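Local coordinates for alkylhydroperoxidase AhpD core: uncharacterized peroxidase-related protein (Ralstonia eutropha, PDB 2PRR) that is uncharacterised but, as a carboxymuconolactone decarboxylase family member with an AhpD-like core, probably acts as a peroxidase-related oxidoreductase, at residues Val14-Ile28 and Phe42-Phe56. Sequence-based numbering, arbitrary orientation.
Sequences VPELAALPDDIRQRI and FLTLAHRPDEFRAFF
I24 and R27 of helix 22-28 face F52, R53 and F56 of helix 49-56 across axes that approach to 10.9 Å at 49°, while the preceding loop brings V14 close to T44, their CA atoms 5.6 Å apart. I24 is the central apolar contact. Its CG2 lies 3.9 Å from the centroid of the F52 ring and 21° off the ring normal, a CH-pi contact over one face; CD2 of F56 covers the opposite face, so the ring is sandwiched. With I24 CG1 beside the backbone N (chi1 -68°), its CD1 reaches past the ring to P49, 3.5 Å from CB, and also lies over one face of the R53 guanidinium, toward its rim.

At the margin, D23 and R53 form a salt bridge: D23 OD2, which lies slightly out of the guanidinium plane, receives R53 NE through its syn lone pair at 2.6 Å. A weak second bond joins R53 NH2 to D23 OD1, and D50 extends the network from the same helix as R53 through NH1. The R27 chain bends at chi3, and F56 CB sits over the centre of one face of its guanidinium, 3.3 Å from R27 CZ; R27 CD meanwhile meets the edge of the F42 ring.

Toward the loop, A46 CB packs against P15 CG at 3.7 Å and also touches L20. Farther along helix 22-35, I28 CG1 meets F42 CB at 4.0 Å. D60, farther along helix 49-63, takes R27 NH1 in a salt bridge. The N-terminal loop and helix 22-35 thus pack against helices 40-45 and 49-63; F55 carries the latter onto helix 156-179, and H47 and R48 bind E157 of the second subunit.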
ATOM      1  N   VAL D  14      27.267  18.720 -15.765  1.00 38.28           N
ATOM      2  CA  VAL D  14      27.315  19.835 -14.851  1.00 39.95           C
ATOM      3  C   VAL D  14      28.112  20.919 -15.545  1.00 41.25           C
ATOM      4  O   VAL D  14      29.272  20.699 -15.877  1.00 41.17           O
ATOM      5  CB  VAL D  14      28.012  19.456 -13.554  1.00 39.60           C
ATOM      6  CG1 VAL D  14      27.998  20.636 -12.563  1.00 39.24           C
ATOM      7  CG2 VAL D  14      27.327  18.226 -12.963  1.00 41.43           C
ATOM      8  N   PRO D  15      27.500  22.094 -15.765  1.00 43.78           N
ATOM      9  CA  PRO D  15      28.232  23.143 -16.444  1.00 44.91           C
ATOM     10  C   PRO D  15      29.303  23.779 -15.580  1.00 46.87           C
ATOM     11  O   PRO D  15      29.234  23.710 -14.350  1.00 47.25           O
ATOM     12  CB  PRO D  15      27.142  24.180 -16.718  1.00 44.51           C
ATOM     13  CG  PRO D  15      26.232  24.029 -15.590  1.00 43.72           C
ATOM     14  CD  PRO D  15      26.141  22.550 -15.417  1.00 42.50           C
ATOM     15  N   GLU D  16      30.281  24.390 -16.243  1.00 49.22           N
ATOM     16  CA  GLU D  16      31.320  25.145 -15.585  1.00 50.94           C
ATOM     17  C   GLU D  16      30.710  26.472 -15.184  1.00 50.03           C
ATOM     18  O   GLU D  16      29.967  27.071 -15.957  1.00 48.26           O
ATOM     19  CB  GLU D  16      32.462  25.452 -16.562  1.00 54.19           C
ATOM     20  CG  GLU D  16      33.291  24.276 -16.995  1.00 59.13           C
ATOM     21  CD  GLU D  16      34.161  23.754 -15.878  1.00 68.28           C
ATOM     22  OE1 GLU D  16      34.113  24.325 -14.763  1.00 73.26           O
ATOM     23  OE2 GLU D  16      34.892  22.769 -16.118  1.00 74.84           O
ATOM     24  N   LEU D  17      31.058  26.939 -13.991  1.00 51.72           N
ATOM     25  CA  LEU D  17      30.579  28.219 -13.483  1.00 53.22           C
ATOM     26  C   LEU D  17      30.840  29.312 -14.526  1.00 53.74           C
ATOM     27  O   LEU D  17      29.996  30.175 -14.748  1.00 55.13           O
ATOM     28  CB  LEU D  17      31.244  28.538 -12.136  1.00 53.40           C
ATOM     29  CG  LEU D  17      30.817  29.810 -11.377  1.00 59.22           C
ATOM     30  CD1 LEU D  17      29.320  29.842 -11.154  1.00 65.03           C
ATOM     31  CD2 LEU D  17      31.544  29.953 -10.039  1.00 54.17           C
ATOM     32  N   ALA D  18      31.980  29.240 -15.205  1.00 54.62           N
ATOM     33  CA  ALA D  18      32.323  30.205 -16.254  1.00 54.96           C
ATOM     34  C   ALA D  18      31.379  30.204 -17.477  1.00 54.74           C
ATOM     35  O   ALA D  18      31.042  31.268 -17.990  1.00 56.04           O
ATOM     36  CB  ALA D  18      33.769  29.972 -16.707  1.00 56.48           C
ATOM     37  N   ALA D  19      30.927  29.034 -17.928  1.00 54.27           N
ATOM     38  CA  ALA D  19      30.050  28.941 -19.120  1.00 53.50           C
ATOM     39  C   ALA D  19      28.559  29.255 -18.885  1.00 53.04           C
ATOM     40  O   ALA D  19      27.711  28.835 -19.672  1.00 52.67           O
ATOM     41  CB  ALA D  19      30.178  27.550 -19.741  1.00 54.33           C
ATOM     42  N   LEU D  20      28.248  30.014 -17.834  1.00 52.92           N
ATOM     43  CA  LEU D  20      26.873  30.289 -17.453  1.00 51.25           C
ATOM     44  C   LEU D  20      26.495  31.765 -17.477  1.00 51.40           C
ATOM     45  O   LEU D  20      27.362  32.645 -17.262  1.00 50.66           O
ATOM     46  CB  LEU D  20      26.638  29.805 -16.016  1.00 50.80           C
ATOM     47  CG  LEU D  20      26.608  28.312 -15.708  1.00 50.33           C
ATOM     48  CD1 LEU D  20      26.499  28.095 -14.199  1.00 49.31           C
ATOM     49  CD2 LEU D  20      25.449  27.647 -16.455  1.00 50.73           C
ATOM     50  N   PRO D  21      25.184  32.034 -17.687  1.00 50.35           N
ATOM     51  CA  PRO D  21      24.591  33.361 -17.634  1.00 48.59           C
ATOM     52  C   PRO D  21      25.005  34.062 -16.365  1.00 48.83           C
ATOM     53  O   PRO D  21      25.049  33.440 -15.312  1.00 48.65           O
ATOM     54  CB  PRO D  21      23.091  33.067 -17.590  1.00 49.75           C
ATOM     55  CG  PRO D  21      22.934  31.794 -18.314  1.00 50.37           C
ATOM     56  CD  PRO D  21      24.176  31.003 -18.031  1.00 50.43           C
ATOM     57  N   ASP D  22      25.275  35.360 -16.458  1.00 49.64           N
ATOM     58  CA  ASP D  22      25.780  36.131 -15.317  1.00 50.06           C
ATOM     59  C   ASP D  22      24.833  36.180 -14.116  1.00 48.15           C
ATOM     60  O   ASP D  22      25.299  36.262 -12.973  1.00 47.78           O
ATOM     61  CB  ASP D  22      26.139  37.566 -15.758  1.00 52.98           C
ATOM     62  CG  ASP D  22      27.140  37.598 -16.919  1.00 59.92           C
ATOM     63  OD1 ASP D  22      28.015  36.694 -16.986  1.00 71.06           O
ATOM     64  OD2 ASP D  22      27.044  38.527 -17.759  1.00 66.44           O
ATOM     65  N   ASP D  23      23.519  36.167 -14.378  1.00 47.10           N
ATOM     66  CA  ASP D  23      22.506  36.183 -13.295  1.00 46.79           C
ATOM     67  C   ASP D  23      22.597  34.915 -12.431  1.00 46.76           C
ATOM     68  O   ASP D  23      22.575  34.991 -11.198  1.00 46.36           O
ATOM     69  CB  ASP D  23      21.067  36.421 -13.815  1.00 45.98           C
ATOM     70  CG  ASP D  23      20.594  35.383 -14.843  1.00 47.35           C
ATOM     71  OD1 ASP D  23      21.425  34.798 -15.559  1.00 44.43           O
ATOM     72  OD2 ASP D  23      19.360  35.182 -14.956  1.00 50.84           O
ATOM     73  N   ILE D  24      22.724  33.774 -13.113  1.00 45.93           N
ATOM     74  CA  ILE D  24      22.907  32.461 -12.501  1.00 45.22           C
ATOM     75  C   ILE D  24      24.269  32.426 -11.817  1.00 46.85           C
ATOM     76  O   ILE D  24      24.358  32.050 -10.649  1.00 47.56           O
ATOM     77  CB  ILE D  24      22.825  31.334 -13.565  1.00 45.18           C
ATOM     78  CG1 ILE D  24      21.388  31.247 -14.101  1.00 40.74           C
ATOM     79  CG2 ILE D  24      23.325  30.004 -12.990  1.00 43.41           C
ATOM     80  CD1 ILE D  24      21.211  30.261 -15.210  1.00 46.22           C
ATOM     81  N   ARG D  25      25.328  32.817 -12.532  1.00 48.20           N
ATOM     82  CA  ARG D  25      26.662  32.870 -11.927  1.00 48.94           C
ATOM     83  C   ARG D  25      26.677  33.696 -10.635  1.00 48.11           C
ATOM     84  O   ARG D  25      27.354  33.325  -9.671  1.00 48.66           O
ATOM     85  CB  ARG D  25      27.687  33.472 -12.876  1.00 48.93           C
ATOM     86  CG  ARG D  25      28.039  32.657 -14.111  1.00 52.30           C
ATOM     87  CD  ARG D  25      29.274  33.223 -14.859  1.00 54.38           C
ATOM     88  NE  ARG D  25      30.482  33.185 -14.012  1.00 63.06           N
ATOM     89  CZ  ARG D  25      30.926  34.166 -13.212  1.00 66.39           C
ATOM     90  NH1 ARG D  25      30.308  35.350 -13.117  1.00 68.36           N
ATOM     91  NH2 ARG D  25      32.020  33.957 -12.485  1.00 66.40           N
ATOM     92  N   GLN D  26      25.933  34.806 -10.616  1.00 48.57           N
ATOM     93  CA  GLN D  26      25.892  35.701  -9.445  1.00 48.79           C
ATOM     94  C   GLN D  26      25.139  35.070  -8.258  1.00 47.71           C
ATOM     95  O   GLN D  26      25.514  35.269  -7.102  1.00 47.92           O
ATOM     96  CB  GLN D  26      25.305  37.085  -9.830  1.00 50.11           C
ATOM     97  CG  GLN D  26      25.223  38.121  -8.685  1.00 49.20           C
ATOM     98  N   ARG D  27      24.082  34.312  -8.537  1.00 47.46           N
ATOM     99  CA  ARG D  27      23.340  33.640  -7.471  1.00 46.05           C
ATOM    100  C   ARG D  27      24.229  32.563  -6.843  1.00 46.00           C
ATOM    101  O   ARG D  27      24.259  32.416  -5.616  1.00 47.35           O
ATOM    102  CB  ARG D  27      22.051  33.028  -7.998  1.00 46.14           C
ATOM    103  CG  ARG D  27      21.259  32.280  -6.937  1.00 43.77           C
ATOM    104  CD  ARG D  27      20.129  31.513  -7.561  1.00 48.91           C
ATOM    105  NE  ARG D  27      18.976  32.345  -7.858  1.00 49.34           N
ATOM    106  CZ  ARG D  27      18.020  32.642  -6.982  1.00 45.13           C
ATOM    107  NH1 ARG D  27      18.081  32.226  -5.715  1.00 44.31           N
ATOM    108  NH2 ARG D  27      16.992  33.379  -7.383  1.00 44.38           N
ATOM    109  N   ILE D  28      24.948  31.824  -7.688  1.00 45.41           N
ATOM    110  CA  ILE D  28      25.890  30.796  -7.233  1.00 45.41           C
ATOM    111  C   ILE D  28      27.031  31.417  -6.411  1.00 46.27           C
ATOM    112  O   ILE D  28      27.433  30.873  -5.380  1.00 47.85           O
ATOM    113  CB  ILE D  28      26.469  29.989  -8.420  1.00 44.92           C
ATOM    114  CG1 ILE D  28      25.359  29.173  -9.095  1.00 47.34           C
ATOM    115  CG2 ILE D  28      27.595  29.062  -7.961  1.00 44.19           C
ATOM    116  CD1 ILE D  28      25.806  28.470 -10.366  1.00 47.58           C
ATOM    117  N   PHE D  42      22.393  23.912  -7.026  1.00 34.26           N
ATOM    118  CA  PHE D  42      22.619  25.030  -7.946  1.00 34.13           C
ATOM    119  C   PHE D  42      23.377  24.604  -9.202  1.00 34.44           C
ATOM    120  O   PHE D  42      23.031  24.990 -10.305  1.00 35.34           O
ATOM    121  CB  PHE D  42      23.425  26.169  -7.280  1.00 35.08           C
ATOM    122  CG  PHE D  42      22.714  26.854  -6.144  1.00 35.78           C
ATOM    123  CD1 PHE D  42      21.849  27.906  -6.382  1.00 35.88           C
ATOM    124  CD2 PHE D  42      22.932  26.459  -4.823  1.00 41.39           C
ATOM    125  CE1 PHE D  42      21.195  28.545  -5.312  1.00 37.99           C
ATOM    126  CE2 PHE D  42      22.273  27.087  -3.760  1.00 38.45           C
ATOM    127  CZ  PHE D  42      21.410  28.126  -4.012  1.00 36.02           C
ATOM    128  N   LEU D  43      24.423  23.814  -9.019  1.00 34.23           N
ATOM    129  CA  LEU D  43      25.259  23.401 -10.117  1.00 34.11           C
ATOM    130  C   LEU D  43      24.589  22.376 -11.000  1.00 34.38           C
ATOM    131  O   LEU D  43      24.770  22.401 -12.213  1.00 35.27           O
ATOM    132  CB  LEU D  43      26.561  22.835  -9.565  1.00 36.20           C
ATOM    133  CG  LEU D  43      27.391  23.859  -8.777  1.00 38.69           C
ATOM    134  CD1 LEU D  43      28.382  23.136  -7.874  1.00 41.42           C
ATOM    135  CD2 LEU D  43      28.076  24.852  -9.729  1.00 37.54           C
ATOM    136  N   THR D  44      23.819  21.473 -10.405  1.00 33.62           N
ATOM    137  CA  THR D  44      23.151  20.426 -11.188  1.00 33.02           C
ATOM    138  C   THR D  44      21.989  20.970 -11.999  1.00 32.72           C
ATOM    139  O   THR D  44      21.812  20.597 -13.168  1.00 32.64           O
ATOM    140  CB  THR D  44      22.684  19.233 -10.292  1.00 32.06           C
ATOM    141  OG1 THR D  44      21.834  19.707  -9.238  1.00 31.79           O
ATOM    142  CG2 THR D  44      23.883  18.538  -9.691  1.00 32.49           C
ATOM    143  N   LEU D  45      21.195  21.850 -11.388  1.00 34.12           N
ATOM    144  CA  LEU D  45      20.063  22.476 -12.099  1.00 34.34           C
ATOM    145  C   LEU D  45      20.520  23.517 -13.125  1.00 33.84           C
ATOM    146  O   LEU D  45      19.782  23.818 -14.056  1.00 31.08           O
ATOM    147  CB  LEU D  45      19.034  23.076 -11.134  1.00 34.43           C
ATOM    148  CG  LEU D  45      18.265  22.090 -10.238  1.00 33.48           C
ATOM    149  CD1 LEU D  45      17.326  22.879  -9.373  1.00 31.98           C
ATOM    150  CD2 LEU D  45      17.468  20.955 -10.995  1.00 33.94           C
ATOM    151  N   ALA D  46      21.748  24.032 -12.984  1.00 35.81           N
ATOM    152  CA  ALA D  46      22.312  24.998 -13.949  1.00 35.46           C
ATOM    153  C   ALA D  46      22.458  24.403 -15.377  1.00 36.49           C
ATOM    154  O   ALA D  46      22.753  25.138 -16.314  1.00 38.46           O
ATOM    155  CB  ALA D  46      23.647  25.549 -13.441  1.00 36.08           C
ATOM    156  N   HIS D  47      22.297  23.075 -15.508  1.00 35.87           N
ATOM    157  CA  HIS D  47      22.234  22.366 -16.793  1.00 34.83           C
ATOM    158  C   HIS D  47      21.022  22.841 -17.621  1.00 34.95           C
ATOM    159  O   HIS D  47      21.059  22.814 -18.841  1.00 34.84           O
ATOM    160  CB  HIS D  47      22.137  20.841 -16.533  1.00 34.98           C
ATOM    161  CG  HIS D  47      21.928  20.007 -17.764  1.00 29.72           C
ATOM    162  ND1 HIS D  47      22.909  19.814 -18.716  1.00 24.10           N
ATOM    163  CD2 HIS D  47      20.861  19.278 -18.173  1.00 32.55           C
ATOM    164  CE1 HIS D  47      22.443  19.033 -19.675  1.00 33.66           C
ATOM    165  NE2 HIS D  47      21.203  18.686 -19.367  1.00 28.86           N
ATOM    166  N   ARG D  48      19.939  23.236 -16.953  1.00 34.29           N
ATOM    167  CA  ARG D  48      18.762  23.788 -17.617  1.00 34.68           C
ATOM    168  C   ARG D  48      18.464  25.167 -17.005  1.00 35.89           C
ATOM    169  O   ARG D  48      17.558  25.264 -16.175  1.00 35.46           O
ATOM    170  CB  ARG D  48      17.561  22.869 -17.432  1.00 34.61           C
ATOM    171  CG  ARG D  48      17.712  21.473 -18.046  1.00 34.26           C
ATOM    172  CD  ARG D  48      17.891  21.508 -19.548  1.00 26.82           C
ATOM    173  NE  ARG D  48      17.663  20.199 -20.137  1.00 31.61           N
ATOM    174  CZ  ARG D  48      16.452  19.705 -20.411  1.00 27.14           C
ATOM    175  NH1 ARG D  48      15.367  20.404 -20.121  1.00 22.30           N
ATOM    176  NH2 ARG D  48      16.314  18.500 -20.978  1.00 31.86           N
ATOM    177  N   PRO D  49      19.214  26.238 -17.415  1.00 37.08           N
ATOM    178  CA  PRO D  49      19.132  27.636 -16.878  1.00 36.48           C
ATOM    179  C   PRO D  49      17.733  28.232 -16.657  1.00 36.65           C
ATOM    180  O   PRO D  49      17.488  28.866 -15.641  1.00 38.05           O
ATOM    181  CB  PRO D  49      19.909  28.442 -17.916  1.00 35.96           C
ATOM    182  CG  PRO D  49      20.927  27.527 -18.389  1.00 35.79           C
ATOM    183  CD  PRO D  49      20.236  26.169 -18.477  1.00 36.71           C
ATOM    184  N   ASP D  50      16.825  28.047 -17.597  1.00 37.67           N
ATOM    185  CA  ASP D  50      15.465  28.538 -17.419  1.00 39.43           C
ATOM    186  C   ASP D  50      14.715  27.876 -16.274  1.00 38.03           C
ATOM    187  O   ASP D  50      13.881  28.510 -15.639  1.00 39.15           O
ATOM    188  CB  ASP D  50      14.652  28.388 -18.715  1.00 42.04           C
ATOM    189  CG  ASP D  50      15.062  29.405 -19.791  1.00 48.94           C
ATOM    190  OD1 ASP D  50      15.733  30.422 -19.461  1.00 48.76           O
ATOM    191  OD2 ASP D  50      14.691  29.182 -20.968  1.00 55.37           O
ATOM    192  N   GLU D  51      15.012  26.610 -16.009  1.00 36.97           N
ATOM    193  CA  GLU D  51      14.355  25.871 -14.919  1.00 35.17           C
ATOM    194  C   GLU D  51      15.030  26.293 -13.608  1.00 32.45           C
ATOM    195  O   GLU D  51      14.398  26.488 -12.579  1.00 32.67           O
ATOM    196  CB  GLU D  51      14.453  24.373 -15.190  1.00 32.03           C
ATOM    197  CG  GLU D  51      13.956  24.016 -16.575  1.00 31.95           C
ATOM    198  CD  GLU D  51      14.094  22.554 -16.918  1.00 38.09           C
ATOM    199  OE1 GLU D  51      14.088  21.714 -15.995  1.00 31.19           O
ATOM    200  OE2 GLU D  51      14.217  22.256 -18.129  1.00 32.54           O
ATOM    201  N   PHE D  52      16.334  26.443 -13.665  1.00 32.44           N
ATOM    202  CA  PHE D  52      17.102  26.977 -12.553  1.00 33.24           C
ATOM    203  C   PHE D  52      16.497  28.305 -12.072  1.00 33.82           C
ATOM    204  O   PHE D  52      16.264  28.496 -10.882  1.00 33.26           O
ATOM    205  CB  PHE D  52      18.544  27.211 -13.042  1.00 32.38           C
ATOM    206  CG  PHE D  52      19.444  27.825 -12.036  1.00 29.76           C
ATOM    207  CD1 PHE D  52      19.411  29.189 -11.799  1.00 31.00           C
ATOM    208  CD2 PHE D  52      20.367  27.061 -11.364  1.00 27.59           C
ATOM    209  CE1 PHE D  52      20.235  29.760 -10.891  1.00 26.94           C
ATOM    210  CE2 PHE D  52      21.203  27.645 -10.447  1.00 37.72           C
ATOM    211  CZ  PHE D  52      21.132  29.008 -10.214  1.00 32.76           C
ATOM    212  N   ARG D  53      16.240  29.223 -12.995  1.00 34.79           N
ATOM    213  CA  ARG D  53      15.713  30.535 -12.596  1.00 36.27           C
ATOM    214  C   ARG D  53      14.336  30.407 -11.963  1.00 34.39           C
ATOM    215  O   ARG D  53      14.038  31.051 -10.949  1.00 33.67           O
ATOM    216  CB  ARG D  53      15.674  31.514 -13.783  1.00 35.50           C
ATOM    217  CG  ARG D  53      17.054  31.915 -14.317  1.00 38.83           C
ATOM    218  CD  ARG D  53      16.968  32.933 -15.446  1.00 40.89           C
ATOM    219  NE  ARG D  53      18.259  33.131 -16.137  1.00 46.75           N
ATOM    220  CZ  ARG D  53      18.581  32.631 -17.333  1.00 44.88           C
ATOM    221  NH1 ARG D  53      17.747  31.845 -18.021  1.00 39.94           N
ATOM    222  NH2 ARG D  53      19.778  32.895 -17.834  1.00 37.00           N
ATOM    223  N   ALA D  54      13.499  29.568 -12.561  1.00 34.05           N
ATOM    224  CA  ALA D  54      12.139  29.381 -12.076  1.00 33.58           C
ATOM    225  C   ALA D  54      12.096  28.619 -10.739  1.00 33.87           C
ATOM    226  O   ALA D  54      11.207  28.847  -9.905  1.00 35.42           O
ATOM    227  CB  ALA D  54      11.304  28.671 -13.143  1.00 35.26           C
ATOM    228  N   PHE D  55      13.039  27.707 -10.545  1.00 32.95           N
ATOM    229  CA  PHE D  55      13.133  26.921  -9.316  1.00 32.60           C
ATOM    230  C   PHE D  55      13.497  27.838  -8.161  1.00 31.87           C
ATOM    231  O   PHE D  55      12.787  27.908  -7.155  1.00 32.20           O
ATOM    232  CB  PHE D  55      14.214  25.829  -9.485  1.00 33.04           C
ATOM    233  CG  PHE D  55      14.346  24.870  -8.316  1.00 34.50           C
ATOM    234  CD1 PHE D  55      15.184  25.152  -7.253  1.00 29.64           C
ATOM    235  CD2 PHE D  55      13.654  23.662  -8.312  1.00 33.03           C
ATOM    236  CE1 PHE D  55      15.309  24.281  -6.204  1.00 30.71           C
ATOM    237  CE2 PHE D  55      13.780  22.782  -7.273  1.00 29.74           C
ATOM    238  CZ  PHE D  55      14.605  23.082  -6.218  1.00 30.91           C
ATOM    239  N   PHE D  56      14.605  28.546  -8.300  1.00 29.80           N
ATOM    240  CA  PHE D  56      15.051  29.384  -7.199  1.00 31.08           C
ATOM    241  C   PHE D  56      14.130  30.534  -6.891  1.00 29.39           C
ATOM    242  O   PHE D  56      13.968  30.901  -5.747  1.00 31.27           O
ATOM    243  CB  PHE D  56      16.513  29.774  -7.354  1.00 29.96           C
ATOM    244  CG  PHE D  56      17.426  28.618  -7.147  1.00 33.90           C
ATOM    245  CD1 PHE D  56      17.675  28.151  -5.866  1.00 34.07           C
ATOM    246  CD2 PHE D  56      17.969  27.937  -8.215  1.00 37.99           C
ATOM    247  CE1 PHE D  56      18.461  27.057  -5.675  1.00 32.28           C
ATOM    248  CE2 PHE D  56      18.767  26.845  -8.019  1.00 34.87           C
ATOM    249  CZ  PHE D  56      19.014  26.407  -6.751  1.00 35.20           C
TER
HETATM  250  O   HOH W   1      15.618  32.942 -10.326  1.00 31.47           O